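Local coordinates for diketoreductase (Acinetobacter baylyi, PDB 4E12), which reduces dicarbonyl compounds with NADH and probably also acts as an NAD-dependent (3S)-3-hydroxyacyl-CoA dehydrogenase, at residues H143-M157 / M179-L193. Sequence-based numbering, arbitrary orientation.
Sequences HFANHVWVNNTAEVM and MVPIELKKEKAGYVL. With SO4 (sulfate ion), chain J.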
loop_
_atom_site.group_PDB
_atom_site.type_symbol
_atom_site.label_atom_id
_atom_site.label_comp_id
_atom_site.label_asym_id
_atom_site.label_seq_id
_atom_site.Cartn_x
_atom_site.Cartn_y
_atom_site.Cartn_z
ATOM N N HIS A 143 19.827 -6.096 4.976
ATOM C CA HIS A 143 18.938 -6.629 3.963
ATOM C C HIS A 143 18.750 -5.613 2.856
ATOM O O HIS A 143 18.309 -4.485 3.093
ATOM C CB HIS A 143 17.598 -6.984 4.603
ATOM C CG HIS A 143 16.634 -7.656 3.669
ATOM N ND1 HIS A 143 15.426 -7.092 3.323
ATOM C CD2 HIS A 143 16.703 -8.837 3.010
ATOM C CE1 HIS A 143 14.789 -7.899 2.489
ATOM N NE2 HIS A 143 15.544 -8.964 2.283
ATOM N N PHE A 144 19.111 -6.033 1.654
ATOM C CA PHE A 144 19.035 -5.222 0.439
ATOM C C PHE A 144 17.812 -5.605 -0.399
ATOM O O PHE A 144 17.175 -6.635 -0.165
ATOM C CB PHE A 144 20.286 -5.477 -0.402
ATOM C CG PHE A 144 21.555 -5.060 0.267
ATOM C CD1 PHE A 144 22.139 -5.858 1.247
ATOM C CD2 PHE A 144 22.174 -3.863 -0.080
ATOM C CE1 PHE A 144 23.325 -5.462 1.870
ATOM C CE2 PHE A 144 23.347 -3.469 0.531
ATOM C CZ PHE A 144 23.925 -4.266 1.507
ATOM N N ALA A 145 17.515 -4.790 -1.408
ATOM C CA ALA A 145 16.407 -5.058 -2.315
ATOM C C ALA A 145 16.952 -5.233 -3.726
ATOM O O ALA A 145 17.911 -4.558 -4.102
ATOM C CB ALA A 145 15.433 -3.890 -2.286
ATOM N N ASN A 146 16.340 -6.106 -4.520
ATOM C CA ASN A 146 16.838 -6.353 -5.879
ATOM C C ASN A 146 16.974 -5.009 -6.636
ATOM O O ASN A 146 16.114 -4.127 -6.522
ATOM C CB ASN A 146 15.896 -7.306 -6.617
ATOM C CG ASN A 146 16.512 -7.873 -7.881
ATOM O OD1 ASN A 146 17.733 -7.844 -8.063
ATOM N ND2 ASN A 146 15.668 -8.383 -8.768
ATOM N N HIS A 147 18.060 -4.864 -7.399
ATOM C CA HIS A 147 18.417 -3.601 -8.052
ATOM C C HIS A 147 18.829 -2.550 -7.029
ATOM O O HIS A 147 18.229 -1.474 -6.945
ATOM C CB HIS A 147 17.283 -3.100 -8.950
ATOM C CG HIS A 147 16.994 -4.005 -10.107
ATOM N ND1 HIS A 147 16.420 -3.559 -11.279
ATOM C CD2 HIS A 147 17.204 -5.333 -10.273
ATOM C CE1 HIS A 147 16.287 -4.573 -12.113
ATOM N NE2 HIS A 147 16.756 -5.661 -11.528
ATOM N N VAL A 148 19.879 -2.870 -6.275
ATOM C CA VAL A 148 20.314 -2.069 -5.136
ATOM C C VAL A 148 20.739 -0.660 -5.532
ATOM O O VAL A 148 20.690 0.249 -4.704
ATOM C CB VAL A 148 21.488 -2.735 -4.369
ATOM C CG1 VAL A 148 21.113 -4.143 -3.926
ATOM C CG2 VAL A 148 22.752 -2.735 -5.221
ATOM N N TRP A 149 21.175 -0.473 -6.774
ATOM C CA TRP A 149 21.630 0.843 -7.205
ATOM C C TRP A 149 20.457 1.822 -7.272
ATOM O O TRP A 149 20.644 3.031 -7.116
ATOM C CB TRP A 149 22.342 0.776 -8.567
ATOM C CG TRP A 149 21.464 0.265 -9.659
ATOM C CD1 TRP A 149 20.625 0.995 -10.462
ATOM C CD2 TRP A 149 21.322 -1.097 -10.063
ATOM N NE1 TRP A 149 19.967 0.164 -11.335
ATOM C CE2 TRP A 149 20.371 -1.127 -11.111
ATOM C CE3 TRP A 149 21.897 -2.300 -9.636
ATOM C CZ2 TRP A 149 19.980 -2.320 -11.737
ATOM C CZ3 TRP A 149 21.509 -3.486 -10.259
ATOM C CH2 TRP A 149 20.560 -3.485 -11.297
ATOM N N VAL A 150 19.251 1.297 -7.497
ATOM C CA VAL A 150 18.051 2.130 -7.616
ATOM C C VAL A 150 17.104 1.973 -6.412
ATOM O O VAL A 150 16.671 2.966 -5.816
ATOM C CB VAL A 150 17.312 1.870 -8.958
ATOM C CG1 VAL A 150 16.942 0.401 -9.095
ATOM C CG2 VAL A 150 16.081 2.748 -9.058
ATOM N N ASN A 151 16.798 0.737 -6.040
ATOM C CA ASN A 151 16.012 0.485 -4.831
ATOM C C ASN A 151 17.012 0.361 -3.702
ATOM O O ASN A 151 17.364 -0.747 -3.285
ATOM C CB ASN A 151 15.237 -0.817 -4.987
ATOM C CG ASN A 151 14.348 -0.808 -6.209
ATOM O OD1 ASN A 151 13.768 0.226 -6.556
ATOM N ND2 ASN A 151 14.258 -1.946 -6.889
ATOM N N ASN A 152 17.486 1.509 -3.231
ATOM C CA ASN A 152 18.668 1.555 -2.383
ATOM C C ASN A 152 18.389 1.607 -0.883
ATOM O O ASN A 152 19.054 2.339 -0.151
ATOM C CB ASN A 152 19.583 2.710 -2.788
ATOM C CG ASN A 152 18.905 4.058 -2.673
ATOM O OD1 ASN A 152 17.701 4.191 -2.911
ATOM N ND2 ASN A 152 19.668 5.061 -2.299
ATOM N N THR A 153 17.419 0.839 -0.407
ATOM C CA THR A 153 17.263 0.690 1.034
ATOM C C THR A 153 18.146 -0.437 1.554
ATOM O O THR A 153 18.406 -1.416 0.849
ATOM C CB THR A 153 15.814 0.405 1.433
ATOM O OG1 THR A 153 15.347 -0.756 0.736
ATOM C CG2 THR A 153 14.932 1.600 1.110
ATOM N N ALA A 154 18.639 -0.265 2.774
ATOM C CA ALA A 154 19.357 -1.313 3.484
ATOM C C ALA A 154 18.723 -1.415 4.858
ATOM O O ALA A 154 18.904 -0.543 5.713
ATOM C CB ALA A 154 20.847 -0.995 3.590
ATOM N N GLU A 155 17.932 -2.465 5.052
ATOM C CA GLU A 155 17.258 -2.695 6.317
ATOM C C GLU A 155 18.177 -3.369 7.301
ATOM O O GLU A 155 18.617 -4.502 7.073
ATOM C CB GLU A 155 16.015 -3.547 6.099
ATOM C CG GLU A 155 14.955 -2.791 5.301
ATOM C CD GLU A 155 13.773 -3.655 4.879
ATOM O OE1 GLU A 155 13.993 -4.713 4.258
ATOM O OE2 GLU A 155 12.621 -3.271 5.167
ATOM N N VAL A 156 18.453 -2.665 8.392
ATOM C CA VAL A 156 19.391 -3.118 9.409
ATOM C C VAL A 156 18.620 -3.677 10.588
ATOM O O VAL A 156 17.769 -2.998 11.164
ATOM C CB VAL A 156 20.275 -1.961 9.916
ATOM C CG1 VAL A 156 21.279 -2.477 10.955
ATOM C CG2 VAL A 156 21.005 -1.307 8.744
ATOM N N MET A 157 18.915 -4.917 10.955
ATOM C CA MET A 157 18.133 -5.578 11.983
ATOM C C MET A 157 19.002 -6.577 12.739
ATOM O O MET A 157 19.431 -7.584 12.171
ATOM C CB MET A 157 16.962 -6.300 11.309
ATOM C CG MET A 157 15.917 -6.887 12.231
ATOM S SD MET A 157 14.604 -7.697 11.294
ATOM C CE MET A 157 15.414 -9.243 10.902
ATOM N N MET A 179 23.402 3.605 0.413
ATOM C CA MET A 179 22.071 3.080 0.703
ATOM C C MET A 179 21.372 4.016 1.672
ATOM O O MET A 179 22.030 4.798 2.360
ATOM C CB MET A 179 22.175 1.710 1.374
ATOM C CG MET A 179 23.024 0.706 0.621
ATOM S SD MET A 179 22.477 0.381 -1.060
ATOM C CE MET A 179 20.875 -0.281 -0.768
ATOM N N VAL A 180 20.045 3.935 1.732
ATOM C CA VAL A 180 19.297 4.606 2.784
ATOM C C VAL A 180 19.104 3.580 3.886
ATOM O O VAL A 180 18.393 2.596 3.686
ATOM C CB VAL A 180 17.914 5.030 2.289
ATOM C CG1 VAL A 180 17.094 5.598 3.444
ATOM C CG2 VAL A 180 18.055 6.059 1.176
ATOM N N PRO A 181 19.747 3.775 5.049
ATOM C CA PRO A 181 19.597 2.810 6.138
ATOM C C PRO A 181 18.197 2.865 6.709
ATOM O O PRO A 181 17.690 3.928 7.069
ATOM C CB PRO A 181 20.577 3.315 7.195
ATOM C CG PRO A 181 21.545 4.124 6.444
ATOM C CD PRO A 181 20.758 4.790 5.374
ATOM N N ILE A 182 17.565 1.710 6.781
ATOM C CA ILE A 182 16.250 1.607 7.379
ATOM C C ILE A 182 16.503 0.906 8.684
ATOM O O ILE A 182 16.834 -0.285 8.699
ATOM C CB ILE A 182 15.316 0.777 6.483
ATOM C CG1 ILE A 182 15.150 1.470 5.127
ATOM C CG2 ILE A 182 13.973 0.517 7.174
ATOM C CD1 ILE A 182 14.619 2.860 5.233
ATOM N N GLU A 183 16.392 1.646 9.788
ATOM C CA GLU A 183 16.822 1.114 11.077
ATOM C C GLU A 183 15.694 0.442 11.861
ATOM O O GLU A 183 14.771 1.111 12.339
ATOM C CB GLU A 183 17.520 2.211 11.900
ATOM C CG GLU A 183 18.775 2.774 11.224
ATOM C CD GLU A 183 19.459 3.897 12.011
ATOM O OE1 GLU A 183 19.693 3.738 13.226
ATOM O OE2 GLU A 183 19.760 4.945 11.410
ATOM N N LEU A 184 15.751 -0.887 11.970
ATOM C CA LEU A 184 14.806 -1.597 12.810
ATOM C C LEU A 184 15.370 -1.742 14.208
ATOM O O LEU A 184 16.587 -1.860 14.378
ATOM C CB LEU A 184 14.427 -2.963 12.248
ATOM C CG LEU A 184 13.616 -3.023 10.955
ATOM C CD1 LEU A 184 14.457 -2.640 9.745
ATOM C CD2 LEU A 184 13.111 -4.446 10.811
ATOM N N LYS A 185 14.476 -1.729 15.196
ATOM C CA LYS A 185 14.859 -1.672 16.602
ATOM C C LYS A 185 14.727 -3.039 17.273
ATOM O O LYS A 185 15.307 -3.282 18.335
ATOM C CB LYS A 185 14.021 -0.604 17.329
ATOM C CG LYS A 185 14.272 0.805 16.788
ATOM C CD LYS A 185 13.289 1.842 17.311
ATOM C CE LYS A 185 13.595 3.214 16.704
ATOM N NZ LYS A 185 12.637 4.271 17.136
ATOM N N LYS A 186 13.976 -3.929 16.638
ATOM C CA LYS A 186 13.771 -5.283 17.122
ATOM C C LYS A 186 13.602 -6.186 15.909
ATOM O O LYS A 186 13.255 -5.713 14.825
ATOM C CB LYS A 186 12.476 -5.380 17.936
ATOM C CG LYS A 186 12.406 -4.547 19.193
ATOM C CD LYS A 186 11.114 -4.858 19.943
ATOM C CE LYS A 186 10.995 -4.053 21.228
ATOM N NZ LYS A 186 9.736 -4.357 21.969
ATOM N N GLU A 187 13.819 -7.481 16.080
ATOM C CA GLU A 187 13.565 -8.396 14.975
ATOM C C GLU A 187 12.117 -8.397 14.532
ATOM O O GLU A 187 11.191 -8.242 15.335
ATOM C CB GLU A 187 13.955 -9.822 15.309
ATOM C CG GLU A 187 15.418 -10.091 15.339
ATOM C CD GLU A 187 15.664 -11.569 15.409
ATOM O OE1 GLU A 187 14.996 -12.234 16.230
ATOM O OE2 GLU A 187 16.487 -12.072 14.622
ATOM N N LYS A 188 11.945 -8.603 13.239
ATOM C CA LYS A 188 10.644 -8.719 12.620
ATOM C C LYS A 188 10.823 -9.475 11.314
ATOM O O LYS A 188 11.585 -9.053 10.440
ATOM C CB LYS A 188 10.067 -7.320 12.353
ATOM C CG LYS A 188 8.731 -7.307 11.611
ATOM C CD LYS A 188 7.582 -7.866 12.445
ATOM C CE LYS A 188 6.304 -7.946 11.634
ATOM N NZ LYS A 188 6.424 -8.965 10.556
ATOM N N ALA A 189 10.139 -10.603 11.180
ATOM C CA ALA A 189 10.187 -11.338 9.931
ATOM C C ALA A 189 9.637 -10.451 8.829
ATOM O O ALA A 189 8.593 -9.817 9.000
ATOM C CB ALA A 189 9.365 -12.610 10.026
ATOM N N GLY A 190 10.332 -10.436 7.701
ATOM C CA GLY A 190 9.971 -9.557 6.601
ATOM C C GLY A 190 10.431 -8.122 6.794
ATOM O O GLY A 190 10.093 -7.246 5.996
ATOM N N TYR A 191 11.208 -7.870 7.841
ATOM C CA TYR A 191 11.729 -6.522 8.089
ATOM C C TYR A 191 10.565 -5.522 8.033
ATOM O O TYR A 191 9.467 -5.812 8.529
ATOM C CB TYR A 191 12.826 -6.171 7.049
ATOM C CG TYR A 191 13.969 -7.181 7.018
ATOM C CD1 TYR A 191 15.132 -6.968 7.747
ATOM C CD2 TYR A 191 13.877 -8.346 6.262
ATOM C CE1 TYR A 191 16.195 -7.899 7.726
ATOM C CE2 TYR A 191 14.930 -9.285 6.238
ATOM C CZ TYR A 191 16.082 -9.050 6.972
ATOM O OH TYR A 191 17.122 -9.962 6.954
ATOM N N VAL A 192 10.797 -4.373 7.403
ATOM C CA VAL A 192 9.776 -3.344 7.229
ATOM C C VAL A 192 9.065 -3.440 5.875
ATOM O O VAL A 192 7.841 -3.568 5.818
ATOM C CB VAL A 192 10.352 -1.910 7.404
ATOM C CG1 VAL A 192 9.285 -0.876 7.086
ATOM C CG2 VAL A 192 10.841 -1.707 8.843
ATOM N N LEU A 193 9.816 -3.373 4.778
ATOM C CA LEU A 193 9.165 -3.292 3.464
ATOM C C LEU A 193 8.220 -4.458 3.159
ATOM O O LEU A 193 7.066 -4.248 2.771
ATOM C CB LEU A 193 10.201 -3.168 2.350
ATOM C CG LEU A 193 9.584 -3.136 0.957
ATOM C CD1 LEU A 193 8.568 -1.996 0.806
ATOM C CD2 LEU A 193 10.696 -3.035 -0.061
HETATM S S SO4 J . 17.340 -9.431 -12.103
HETATM O O1 SO4 J . 18.073 -8.571 -11.153
HETATM O O2 SO4 J . 18.311 -10.265 -12.845
HETATM O O3 SO4 J . 16.581 -8.575 -13.041
HETATM O O4 SO4 J . 16.402 -10.305 -11.362
HETATM O O HOH W 1 11.553 -6.214 3.638
#
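Glu155 OE2 accepts two backbone amides at the start of helix 193-209: Leu193 N, 2.8 Å away, comes nearly along the C-O axis, while Val192 N meets OE2 from above the carboxylate plane. The other oxygen, OE1, takes the ND1-H of His143 at 2.9 Å, almost in the imidazole plane, and a water that also donates to Gly190 O. With both oxygens engaged the carboxylate is fixed in rotation, and it holds the ring of His143, the residue predicted to be important for catalysis; NE2 of that ring is hydrogen-bonded to Ser122 of the NAD site. Tyr191 covers one face of the imidazole in an offset stack, centroids 4.1 Å apart and planes 2° from parallel, and its OH is tied to Ser121 O. With CG anti to the backbone N (chi1 -175°) the imidazole is laid along the phenol ring, and His143 CB also sits over that face in a CH-pi contact. Glu155 stands on strand 153-157, which runs parallel to strand 180-183, the two strands of a right-handed beta-alpha-beta crossover through helix 164-176 at one edge of the Rossmann-type sheet within this chain. Five backbone bonds, from Asn152 O to Leu184 N, link the two segments, the shortest being Val180 N to Asn152 O at 2.7 Å. Thr153 and Glu155 share a face with Val180 and Ile182, and Ile182 CB packs 3.8 Å from Glu155 CG. On the other face, Ala154 CB touches Met179 CB at 3.7 Å. Met157 SD sits obliquely by the Tyr191 ring, and the bend at chi3 (79°) brings CE to 3.5 Å from Tyr191 CE1.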